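Local coordinates for protein Phthiocerol/phthiodiolone dimycocerosyl transferase (Mycobacterium tuberculosis, PDB 1Q9J) that probably catalyses the last step of dimycocerosate ester synthesis, transferring mycocerosyl groups from mycocerosic acid synthase onto the hydroxyls of phthiocerol, phthiodiolone and phenolphthiocerol, at residues Asp41-Leu46 / Ser75-Ile80; Ala54-Gln59 / Val68-Leu73; Glu182-Val187 / Ser289-Ile294. All blocks are in the same frame, centred on the assembly; numbering follows the deposited sequence.

Contact 1: residues Asp41-Leu46 / Ser75-Ile80; sequences DAFDAL and SGICVI
The helical turns 41-46 and the extended residues 75-77 run past each other without sharing a backbone hydrogen bond. They come nearest where the CA of D44 lies 6.8 Å from the CA of G76, and the neighbouring pair, F43 and I77, is only slightly wider apart. The pairing runs in opposite senses along the two segments. F43 fills the approach, being the side chain most covered by the other segment. Its CG stands anti to the backbone N (chi1 -178°), which carries the ring off the helix toward the incoming chain. The ring meets that chain obliquely: CE2 of F43 is 3.8 Å from the carbonyl carbon of G76. Helix 36-49 packs at the edge of a mixed sheet, touching its outermost strand 78-80 and the next one, 105-110, which runs parallel to it; F43 also touches L105 and L107 of that inner neighbour. I77 adds the apolar side-chain contact, its CG2 branch resting 3.8 Å from CB of F43 and equally close to CD2 of the ring, while the two side chains slide past each other in opposite directions. The same isoleucine reaches V36 and S40 on the helix. At the polar margin, OD1 of D44 passes 3.5 Å from O of S75, an approach of two acceptors that form no bond.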
loop_
_atom_site.group_PDB
_atom_site.type_symbol
_atom_site.label_atom_id
_atom_site.label_comp_id
_atom_site.label_asym_id
_atom_site.label_seq_id
_atom_site.Cartn_x
_atom_site.Cartn_y
_atom_site.Cartn_z
ATOM N N ASP A 41 -20.622 0.191 -15.954
ATOM C CA ASP A 41 -19.993 -0.031 -17.260
ATOM C C ASP A 41 -18.478 0.108 -17.157
ATOM O O ASP A 41 -17.728 -0.647 -17.784
ATOM C CB ASP A 41 -20.504 0.975 -18.297
ATOM C CG ASP A 41 -21.939 0.730 -18.679
ATOM O OD1 ASP A 41 -22.357 -0.447 -18.712
ATOM O OD2 ASP A 41 -22.650 1.710 -18.955
ATOM N N ALA A 42 -18.051 1.094 -16.370
ATOM C CA ALA A 42 -16.639 1.374 -16.151
ATOM C C ALA A 42 -15.998 0.191 -15.441
ATOM O O ALA A 42 -14.931 -0.283 -15.841
ATOM C CB ALA A 42 -16.479 2.636 -15.326
ATOM N N PHE A 43 -16.663 -0.298 -14.398
ATOM C CA PHE A 43 -16.163 -1.437 -13.650
ATOM C C PHE A 43 -16.067 -2.656 -14.583
ATOM O O PHE A 43 -15.064 -3.372 -14.578
ATOM C CB PHE A 43 -17.080 -1.735 -12.458
ATOM C CG PHE A 43 -16.602 -2.872 -11.601
ATOM C CD1 PHE A 43 -15.349 -2.839 -11.004
ATOM C CD2 PHE A 43 -17.399 -3.985 -11.397
ATOM C CE1 PHE A 43 -14.899 -3.903 -10.210
ATOM C CE2 PHE A 43 -16.956 -5.051 -10.607
ATOM C CZ PHE A 43 -15.706 -5.006 -10.014
ATOM N N ASP A 44 -17.097 -2.885 -15.399
ATOM C CA ASP A 44 -17.080 -4.019 -16.334
ATOM C C ASP A 44 -15.970 -3.857 -17.375
ATOM O O ASP A 44 -15.311 -4.835 -17.747
ATOM C CB ASP A 44 -18.425 -4.168 -17.070
ATOM C CG ASP A 44 -19.542 -4.685 -16.167
ATOM O OD1 ASP A 44 -19.318 -5.660 -15.411
ATOM O OD2 ASP A 44 -20.654 -4.137 -16.238
ATOM N N ALA A 45 -15.783 -2.625 -17.858
ATOM C CA ALA A 45 -14.754 -2.319 -18.869
ATOM C C ALA A 45 -13.364 -2.561 -18.275
ATOM O O ALA A 45 -12.490 -3.146 -18.917
ATOM C CB ALA A 45 -14.883 -0.863 -19.331
ATOM N N LEU A 46 -13.186 -2.102 -17.039
ATOM C CA LEU A 46 -11.940 -2.277 -16.323
ATOM C C LEU A 46 -11.636 -3.774 -16.244
ATOM O O LEU A 46 -10.560 -4.225 -16.642
ATOM C CB LEU A 46 -12.066 -1.702 -14.916
ATOM C CG LEU A 46 -10.849 -1.806 -13.990
ATOM C CD1 LEU A 46 -10.062 -0.490 -14.032
ATOM C CD2 LEU A 46 -11.315 -2.093 -12.567
ATOM N N SER A 75 -19.132 -10.985 -11.973
ATOM C CA SER A 75 -18.606 -9.781 -11.327
ATOM C C SER A 75 -19.268 -8.481 -11.785
ATOM O O SER A 75 -19.135 -8.058 -12.934
ATOM C CB SER A 75 -17.084 -9.686 -11.513
ATOM O OG SER A 75 -16.412 -10.527 -10.589
ATOM N N GLY A 76 -19.994 -7.865 -10.857
ATOM C CA GLY A 76 -20.677 -6.615 -11.119
ATOM C C GLY A 76 -20.599 -5.754 -9.876
ATOM O O GLY A 76 -20.206 -6.225 -8.803
ATOM N N ILE A 77 -20.967 -4.483 -10.009
ATOM C CA ILE A 77 -20.917 -3.584 -8.865
ATOM C C ILE A 77 -21.943 -4.003 -7.830
ATOM O O ILE A 77 -22.776 -4.858 -8.082
ATOM C CB ILE A 77 -21.184 -2.117 -9.262
ATOM C CG1 ILE A 77 -22.551 -1.987 -9.927
ATOM C CG2 ILE A 77 -20.108 -1.634 -10.211
ATOM C CD1 ILE A 77 -22.923 -0.555 -10.255
ATOM N N CYS A 78 -21.869 -3.394 -6.662
ATOM C CA CYS A 78 -22.783 -3.715 -5.598
ATOM C C CYS A 78 -23.236 -2.421 -4.944
ATOM O O CYS A 78 -22.520 -1.848 -4.113
ATOM C CB CYS A 78 -22.088 -4.607 -4.581
ATOM S SG CYS A 78 -22.837 -4.571 -2.954
ATOM N N VAL A 79 -24.419 -1.951 -5.333
ATOM C CA VAL A 79 -24.966 -0.710 -4.793
ATOM C C VAL A 79 -25.723 -0.914 -3.479
ATOM O O VAL A 79 -26.447 -1.890 -3.318
ATOM C CB VAL A 79 -25.916 -0.064 -5.792
ATOM C CG1 VAL A 79 -26.254 1.336 -5.321
ATOM C CG2 VAL A 79 -25.289 -0.052 -7.168
ATOM N N ILE A 80 -25.552 0.013 -2.541
ATOM C CA ILE A 80 -26.230 -0.079 -1.248
ATOM C C ILE A 80 -26.791 1.273 -0.809
ATOM O O ILE A 80 -26.312 2.322 -1.245
ATOM C CB ILE A 80 -25.278 -0.577 -0.156
ATOM C CG1 ILE A 80 -24.673 -1.921 -0.571
ATOM C CG2 ILE A 80 -26.019 -0.703 1.159
ATOM C CD1 ILE A 80 -23.577 -2.392 0.357
#

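Contact 2: residues Ala54-Gln59 / Val68-Leu73; sequences ASHLEQ and VADDLL
Main-chain hydrogen bonds first join H56 to V68: V68 N donates to O of H56 at 2.8 Å. The return bond, from H56 N to V68 O, is less certain because the position of that oxygen is less sure. Next to this hydrogen-bonded pair, S55 and A69 form a non-hydrogen-bonded antiparallel pair, and past the strand end D70 N gives a 2.9 Å bond to O of A54. These bonds belong to the beta hairpin of strands 55-59 and 65-69, whose second strand is the middle one of a three-stranded antiparallel sheet completed by 6-9. Polar side chains reinforce the hairpin through the H56 imidazole, which donates from both nitrogens in the ring plane. ND1 bonds D70 OD2 at 2.7 Å and nearly straight, on the syn side of a carboxylate tilted 27° from the ring. Within the same strand NE2 donates to E58 OE2 at 2.6 Å, using the anti lone pair of that oxygen. Two acidic partners fix the ring's rotation and would favour a doubly protonated, positively charged histidine. Van der Waals contacts fill in beside them. V68 lies alongside H56, pointing the same way, with CB 3.5 Å from NE2, and its CG2 branch lies 3.4 Å from CD of E58. Farther along comes an apolar pair, CB of A54 touching CG of L72 at 4.1 Å.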
loop_
_atom_site.group_PDB
_atom_site.type_symbol
_atom_site.label_atom_id
_atom_site.label_comp_id
_atom_site.label_asym_id
_atom_site.label_seq_id
_atom_site.Cartn_x
_atom_site.Cartn_y
_atom_site.Cartn_z
ATOM N N ALA A 54 -10.619 -11.459 -12.401
ATOM C CA ALA A 54 -11.790 -12.303 -12.393
ATOM C C ALA A 54 -11.420 -13.709 -12.006
ATOM O O ALA A 54 -11.718 -14.650 -12.727
ATOM C CB ALA A 54 -12.423 -12.304 -13.762
ATOM N N SER A 55 -10.781 -13.869 -10.863
ATOM C CA SER A 55 -10.407 -15.206 -10.460
ATOM C C SER A 55 -10.446 -15.357 -8.957
ATOM O O SER A 55 -10.965 -14.498 -8.253
ATOM C CB SER A 55 -9.002 -15.502 -10.936
ATOM O OG SER A 55 -8.070 -14.816 -10.116
ATOM N N HIS A 56 -9.880 -16.461 -8.483
ATOM C CA HIS A 56 -9.831 -16.759 -7.069
ATOM C C HIS A 56 -8.655 -17.674 -6.814
ATOM O O HIS A 56 -8.011 -18.137 -7.755
ATOM C CB HIS A 56 -11.114 -17.443 -6.615
ATOM C CG HIS A 56 -11.375 -18.750 -7.287
ATOM N ND1 HIS A 56 -12.092 -18.853 -8.461
ATOM C CD2 HIS A 56 -10.978 -20.007 -6.975
ATOM C CE1 HIS A 56 -12.121 -20.117 -8.844
ATOM N NE2 HIS A 56 -11.452 -20.838 -7.959
ATOM N N LEU A 57 -8.387 -17.945 -5.540
ATOM C CA LEU A 57 -7.264 -18.792 -5.156
ATOM C C LEU A 57 -7.699 -20.151 -4.647
ATOM O O LEU A 57 -8.721 -20.273 -3.983
ATOM C CB LEU A 57 -6.451 -18.115 -4.063
ATOM C CG LEU A 57 -5.733 -16.827 -4.414
ATOM C CD1 LEU A 57 -5.534 -16.036 -3.154
ATOM C CD2 LEU A 57 -4.429 -17.126 -5.114
ATOM N N GLU A 58 -6.892 -21.159 -4.953
ATOM C CA GLU A 58 -7.145 -22.520 -4.528
ATOM C C GLU A 58 -5.816 -23.107 -4.089
ATOM O O GLU A 58 -4.874 -23.133 -4.868
ATOM C CB GLU A 58 -7.723 -23.326 -5.686
ATOM C CG GLU A 58 -9.152 -22.943 -6.031
ATOM C CD GLU A 58 -9.744 -23.815 -7.133
ATOM O OE1 GLU A 58 -9.251 -24.954 -7.314
ATOM O OE2 GLU A 58 -10.707 -23.366 -7.793
ATOM N N GLN A 59 -5.724 -23.556 -2.842
ATOM C CA GLN A 59 -4.473 -24.119 -2.368
ATOM C C GLN A 59 -4.251 -25.505 -2.955
ATOM O O GLN A 59 -4.990 -26.445 -2.660
ATOM C CB GLN A 59 -4.465 -24.182 -0.849
ATOM C CG GLN A 59 -5.758 -24.698 -0.271
ATOM C CD GLN A 59 -5.780 -24.612 1.238
ATOM O OE1 GLN A 59 -4.895 -25.148 1.914
ATOM N NE2 GLN A 59 -6.795 -23.935 1.782
ATOM N N VAL A 68 -7.009 -19.544 -9.939
ATOM C CA VAL A 68 -7.928 -20.214 -10.851
ATOM C C VAL A 68 -8.821 -19.183 -11.495
ATOM O O VAL A 68 -9.266 -18.243 -10.834
ATOM C CB VAL A 68 -8.782 -21.258 -10.106
ATOM C CG1 VAL A 68 -9.782 -21.917 -11.064
ATOM C CG2 VAL A 68 -7.868 -22.316 -9.503
ATOM N N ALA A 69 -9.082 -19.342 -12.787
ATOM C CA ALA A 69 -9.905 -18.365 -13.492
ATOM C C ALA A 69 -11.403 -18.551 -13.296
ATOM O O ALA A 69 -11.901 -19.663 -13.116
ATOM C CB ALA A 69 -9.566 -18.382 -14.980
ATOM N N ASP A 70 -12.099 -17.423 -13.318
ATOM C CA ASP A 70 -13.538 -17.393 -13.188
ATOM C C ASP A 70 -14.125 -16.761 -14.445
ATOM O O ASP A 70 -13.448 -16.619 -15.466
ATOM C CB ASP A 70 -13.958 -16.578 -11.960
ATOM C CG ASP A 70 -13.726 -17.318 -10.652
ATOM O OD1 ASP A 70 -14.075 -18.510 -10.577
ATOM O OD2 ASP A 70 -13.202 -16.709 -9.698
ATOM N N ASP A 71 -15.387 -16.371 -14.350
ATOM C CA ASP A 71 -16.107 -15.754 -15.449
ATOM C C ASP A 71 -16.310 -14.293 -15.094
ATOM O O ASP A 71 -16.289 -13.927 -13.920
ATOM C CB ASP A 71 -17.453 -16.453 -15.610
ATOM C CG ASP A 71 -17.877 -17.181 -14.342
ATOM O OD1 ASP A 71 -17.257 -18.223 -14.017
ATOM O OD2 ASP A 71 -18.814 -16.708 -13.657
ATOM N N LEU A 72 -16.502 -13.452 -16.099
ATOM C CA LEU A 72 -16.711 -12.041 -15.831
ATOM C C LEU A 72 -18.216 -11.759 -15.768
ATOM O O LEU A 72 -18.638 -10.673 -15.358
ATOM C CB LEU A 72 -16.033 -11.188 -16.920
ATOM C CG LEU A 72 -14.509 -11.326 -17.129
ATOM C CD1 LEU A 72 -14.173 -12.712 -17.669
ATOM C CD2 LEU A 72 -14.014 -10.265 -18.101
ATOM N N LEU A 73 -19.022 -12.749 -16.154
ATOM C CA LEU A 73 -20.484 -12.605 -16.142
ATOM C C LEU A 73 -21.064 -12.477 -14.731
ATOM O O LEU A 73 -22.205 -12.041 -14.561
ATOM C CB LEU A 73 -21.158 -13.789 -16.873
ATOM C CG LEU A 73 -22.699 -13.916 -16.880
ATOM C CD1 LEU A 73 -23.341 -12.649 -17.426
ATOM C CD2 LEU A 73 -23.109 -15.129 -17.714
#

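Contact 3: residues Glu182-Val187 / Ser289-Ile294; sequences ERFMSV and SYLAEI
R183, whose side chain lies against S289, has its guanidinium held by a salt bridge from NH2 to D314 on helix 300-317. The chain leaves the loop with CG anti to the backbone N (chi1 -176°), stays extended through CD and then bends at chi3 (-54°). That bend turns the guanidinium so that OG of S289 lies over one of its faces, near the rim, while CB of R183 sits 3.7 Å from the same hydroxyl oxygen. NH1 of R183 also comes within 3.0 Å of the main-chain O of S289, but at an angle too poor for a hydrogen bond. F184 approaches S289 from another direction, roughly at right angles to the arginine. CB of the serine stands over the phenylalanine ring as a CH-pi contact, 4.3 Å from its centroid and 27° off the normal, and the backbone N of L291 meets the ring at its edge, 3.9 Å from CE2. One serine thus serves both aromatic and cationic neighbours, its carbon toward the first and its oxygens toward the second. At the far end of the loop, V187 uses its CG2 branch against CD2 of L291, the two aliphatic chains crossing at a slant. P259 borders both of these residues, and P339 also touches V187. The whole arrangement is a surface loop, 182-187, laid along the edge strand of the six-stranded mixed sheet. Strand 285-292 pairs with 260-267, whose P261 and V263 touch F184. Helix 300-317 covers Y290 and supplies both D314 and D306, the latter bonded to the tyrosine hydroxyl. It also carries R312, probably important for recognition of the acyl carrier protein and about 10 Å from R183, side chain to side chain.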
loop_
_atom_site.group_PDB
_atom_site.type_symbol
_atom_site.label_atom_id
_atom_site.label_comp_id
_atom_site.label_asym_id
_atom_site.label_seq_id
_atom_site.Cartn_x
_atom_site.Cartn_y
_atom_site.Cartn_z
ATOM N N GLU A 182 19.428 -8.588 5.205
ATOM C CA GLU A 182 20.872 -8.642 4.957
ATOM C C GLU A 182 21.669 -7.714 5.890
ATOM O O GLU A 182 22.902 -7.687 5.844
ATOM C CB GLU A 182 21.134 -8.284 3.479
ATOM C CG GLU A 182 22.515 -8.651 2.921
ATOM C CD GLU A 182 22.628 -8.437 1.401
ATOM O OE1 GLU A 182 22.029 -9.220 0.626
ATOM O OE2 GLU A 182 23.305 -7.475 0.978
ATOM N N ARG A 183 20.963 -6.987 6.757
ATOM C CA ARG A 183 21.589 -6.040 7.689
ATOM C C ARG A 183 21.144 -6.222 9.147
ATOM O O ARG A 183 21.761 -5.696 10.080
ATOM C CB ARG A 183 21.263 -4.617 7.234
ATOM C CG ARG A 183 21.908 -3.507 8.038
ATOM C CD ARG A 183 21.560 -2.168 7.421
ATOM N NE ARG A 183 21.912 -2.131 5.999
ATOM C CZ ARG A 183 21.537 -1.173 5.158
ATOM N NH1 ARG A 183 20.793 -0.167 5.594
ATOM N NH2 ARG A 183 21.906 -1.216 3.887
ATOM N N PHE A 184 20.057 -6.960 9.335
ATOM C CA PHE A 184 19.518 -7.208 10.666
ATOM C C PHE A 184 20.048 -8.524 11.241
ATOM O O PHE A 184 19.557 -9.005 12.264
ATOM C CB PHE A 184 17.983 -7.256 10.604
ATOM C CG PHE A 184 17.335 -5.938 10.244
ATOM C CD1 PHE A 184 15.973 -5.875 9.975
ATOM C CD2 PHE A 184 18.074 -4.759 10.205
ATOM C CE1 PHE A 184 15.359 -4.661 9.676
ATOM C CE2 PHE A 184 17.463 -3.541 9.905
ATOM C CZ PHE A 184 16.104 -3.495 9.642
ATOM N N MET A 185 21.044 -9.110 10.585
ATOM C CA MET A 185 21.613 -10.370 11.053
ATOM C C MET A 185 22.464 -10.205 12.309
ATOM O O MET A 185 22.562 -11.126 13.122
ATOM C CB MET A 185 22.450 -11.029 9.949
ATOM C CG MET A 185 21.640 -11.803 8.904
ATOM S SD MET A 185 20.658 -13.163 9.604
ATOM C CE MET A 185 21.915 -14.461 9.759
ATOM N N SER A 186 23.073 -9.032 12.464
ATOM C CA SER A 186 23.924 -8.755 13.617
ATOM C C SER A 186 23.105 -8.551 14.892
ATOM O O SER A 186 23.526 -8.945 15.980
ATOM C CB SER A 186 24.776 -7.510 13.358
ATOM O OG SER A 186 23.970 -6.350 13.308
ATOM N N VAL A 187 21.931 -7.940 14.758
ATOM C CA VAL A 187 21.061 -7.687 15.904
ATOM C C VAL A 187 20.254 -8.939 16.251
ATOM O O VAL A 187 19.422 -8.924 17.160
ATOM C CB VAL A 187 20.085 -6.524 15.610
ATOM C CG1 VAL A 187 19.463 -6.015 16.904
ATOM C CG2 VAL A 187 20.815 -5.406 14.890
ATOM N N SER A 289 16.068 -2.020 4.070
ATOM C CA SER A 289 16.282 -2.111 5.512
ATOM C C SER A 289 17.137 -0.943 5.991
ATOM O O SER A 289 17.812 -0.283 5.197
ATOM C CB SER A 289 16.960 -3.431 5.887
ATOM O OG SER A 289 18.249 -3.546 5.310
ATOM N N TYR A 290 17.095 -0.692 7.296
ATOM C CA TYR A 290 17.845 0.403 7.896
ATOM C C TYR A 290 17.787 0.333 9.412
ATOM O O TYR A 290 16.735 0.583 9.999
ATOM C CB TYR A 290 17.263 1.739 7.467
ATOM C CG TYR A 290 17.905 2.895 8.183
ATOM C CD1 TYR A 290 19.202 3.288 7.877
ATOM C CD2 TYR A 290 17.228 3.580 9.186
ATOM C CE1 TYR A 290 19.809 4.339 8.548
ATOM C CE2 TYR A 290 17.826 4.631 9.868
ATOM C CZ TYR A 290 19.114 5.007 9.543
ATOM O OH TYR A 290 19.707 6.063 10.192
ATOM N N LEU A 291 18.916 0.023 10.043
ATOM C CA LEU A 291 18.977 -0.074 11.502
ATOM C C LEU A 291 19.199 1.293 12.137
ATOM O O LEU A 291 20.329 1.757 12.227
ATOM C CB LEU A 291 20.109 -1.012 11.916
ATOM C CG LEU A 291 20.155 -1.450 13.375
ATOM C CD1 LEU A 291 18.844 -2.144 13.759
ATOM C CD2 LEU A 291 21.340 -2.392 13.559
ATOM N N ALA A 292 18.120 1.931 12.577
ATOM C CA ALA A 292 18.214 3.242 13.199
ATOM C C ALA A 292 18.685 3.120 14.639
ATOM O O ALA A 292 18.174 2.303 15.411
ATOM C CB ALA A 292 16.871 3.946 13.149
ATOM N N GLU A 293 19.669 3.939 14.990
ATOM C CA GLU A 293 20.224 3.945 16.336
ATOM C C GLU A 293 20.042 5.337 16.918
ATOM O O GLU A 293 20.918 6.194 16.804
ATOM C CB GLU A 293 21.699 3.556 16.281
ATOM C CG GLU A 293 21.919 2.226 15.578
ATOM C CD GLU A 293 23.367 1.809 15.536
ATOM O OE1 GLU A 293 24.206 2.618 15.081
ATOM O OE2 GLU A 293 23.661 0.663 15.939
ATOM N N ILE A 294 18.885 5.544 17.539
ATOM C CA ILE A 294 18.529 6.827 18.130
ATOM C C ILE A 294 18.910 6.959 19.607
ATOM O O ILE A 294 18.607 6.094 20.430
ATOM C CB ILE A 294 17.007 7.089 17.974
ATOM C CG1 ILE A 294 16.606 6.986 16.502
ATOM C CG2 ILE A 294 16.653 8.467 18.503
ATOM C CD1 ILE A 294 15.121 7.169 16.257
#

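From the N terminus, the chain runs through helix 36-49 and, after a short connection, into strand 55-59, turns back along 65-69 and reaches strand 78-80. Contact 2 closes the short loop within the hairpin, and contact 1 closes a longer one around it, so the two are nested and join the helix, the three-stranded sheet and the edge of the five-stranded sheet. Their centres lie 16 Å apart. Contact 3 opens only after both have closed and bridges about a hundred residues, where the later strand 285-292, at the edge of the six-stranded sheet, comes back to the 182-187 loop. It lies across the chain's centre from contact 1, with centres 45 Å apart.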